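Local structure of uncharacterized protein (Bacteroides vulgatus, 4ZGF) at residues N26-K30 with Y31-A35. The protein is of unknown function but binds calcium ions and belongs to a family of the calycin clan, whose members include the lipocalins. Residues are numbered along the deposited sequence; the frame is centred on the assembly and turned at random.
Sequences NGEPK and YNAMA
Y31 and K30, though neighbours in sequence, lie side by side and run the same way, a worked example of how a lysine's methylenes can pave an aromatic ring while its ammonium reaches the ring's polar end. K30 CG sits over the ring face, 4.1 Å from the Y31 centroid and 8° off the ring normal, a CH-pi contact. Because the lysine chain is fully extended, with CG anti to the backbone N (chi1 177°), CD continues across the same face to lie 3.8 Å from Y31 CE2, and NZ ends 3.3 Å from Y31 OH in a weak hydrogen bond. The stronger partner of both tips is E104, which forms a salt bridge with NZ and a hydrogen bond with the phenol. The ring is buried against F16 of strand 11-21 and A49, L50 and I53 of helix 40-54, and putting an alanine at Y31 would probably leave a gap there and deprive the lysine methylenes of their flat support. N32 brings its CB to 4.1 Å from P29 CB, while its ND2 is hydrogen-bonded to D15. Here strand 26-29, paired antiparallel with strand 11-21 in the curled sheet of this calycin-clan protein, passes directly into helix 30-35, with P29 at the N-cap position. The first turn closes at A33, whose N donates to P29 O over 2.9 Å at an N-H...O angle of 154°. In one of the two conformers modelled for E28, its OE2 lies 3.8 Å from A33 CB and its OE1 forms a salt bridge with K19. At M34, a selenomethionine, the next helical bond runs from its N to K30 O, at 2.9 Å, and CB packs beside that same carbonyl oxygen.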
# COMPACT_ATOMS: atom_id res chain seq x y z
N ASN A 26 -0.04 14.32 1.47
CA ASN A 26 -1.24 14.55 0.69
C ASN A 26 -1.01 14.12 -0.74
O ASN A 26 0.12 14.00 -1.24
CB ASN A 26 -1.65 16.01 0.78
CG ASN A 26 -3.17 16.24 0.59
OD1 ASN A 26 -3.97 15.34 0.31
ND2 ASN A 26 -3.57 17.45 0.88
N GLY A 27 -2.11 13.88 -1.43
CA GLY A 27 -2.11 13.39 -2.79
C GLY A 27 -3.52 13.06 -3.24
O GLY A 27 -4.49 13.25 -2.47
N GLU A 28 -3.64 12.58 -4.47
CA GLU A 28 -4.94 12.32 -5.07
C GLU A 28 -5.23 10.83 -5.04
O GLU A 28 -4.46 10.06 -5.63
CB GLU A 28 -4.99 12.84 -6.51
CG GLU A 28 -6.37 12.68 -7.17
CD GLU A 28 -6.47 13.10 -8.64
OE1 GLU A 28 -5.56 13.79 -9.17
OE2 GLU A 28 -7.51 12.75 -9.26
N PRO A 29 -6.30 10.39 -4.39
CA PRO A 29 -6.58 8.94 -4.28
C PRO A 29 -7.11 8.41 -5.60
O PRO A 29 -8.19 8.78 -6.04
CB PRO A 29 -7.63 8.87 -3.17
CG PRO A 29 -8.36 10.19 -3.27
CD PRO A 29 -7.31 11.19 -3.66
N LYS A 30 -6.36 7.50 -6.24
CA LYS A 30 -6.62 7.07 -7.60
C LYS A 30 -7.99 6.40 -7.77
O LYS A 30 -8.76 6.80 -8.66
CB LYS A 30 -5.51 6.09 -8.02
CG LYS A 30 -5.71 5.51 -9.40
CD LYS A 30 -4.55 4.60 -9.82
CE LYS A 30 -4.82 3.96 -11.16
NZ LYS A 30 -3.65 3.13 -11.57
N TYR A 31 -8.26 5.36 -6.99
CA TYR A 31 -9.47 4.58 -7.25
C TYR A 31 -10.71 5.23 -6.64
O TYR A 31 -11.79 5.12 -7.22
CB TYR A 31 -9.26 3.12 -6.83
CG TYR A 31 -8.27 2.45 -7.77
CD1 TYR A 31 -8.65 2.19 -9.07
CD2 TYR A 31 -6.98 2.13 -7.38
CE1 TYR A 31 -7.78 1.59 -9.97
CE2 TYR A 31 -6.09 1.53 -8.27
CZ TYR A 31 -6.49 1.26 -9.56
OH TYR A 31 -5.65 0.69 -10.50
N ASN A 32 -10.56 5.96 -5.52
CA ASN A 32 -11.70 6.74 -5.04
C ASN A 32 -12.04 7.85 -6.04
O ASN A 32 -13.22 8.12 -6.27
CB ASN A 32 -11.42 7.29 -3.65
CG ASN A 32 -11.60 6.22 -2.58
OD1 ASN A 32 -12.74 5.91 -2.19
ND2 ASN A 32 -10.51 5.65 -2.12
N ALA A 33 -11.03 8.49 -6.65
CA ALA A 33 -11.32 9.47 -7.71
C ALA A 33 -11.97 8.80 -8.89
O ALA A 33 -12.94 9.32 -9.47
CB ALA A 33 -10.07 10.21 -8.13
N MSE A 34 -11.47 7.62 -9.29
CA MSE A 34 -12.06 6.91 -10.43
C MSE A 34 -13.52 6.61 -10.20
O MSE A 34 -14.35 6.76 -11.11
CB MSE A 34 -11.26 5.63 -10.71
CG MSE A 34 -11.70 4.99 -12.02
SE MSE A 34 -10.74 3.30 -12.33
CE MSE A 34 -8.96 4.04 -12.46
N ALA A 35 -13.86 6.18 -8.98
CA ALA A 35 -15.26 5.86 -8.62
C ALA A 35 -16.17 7.08 -8.66
O ALA A 35 -17.39 6.93 -8.66
CB ALA A 35 -15.31 5.20 -7.25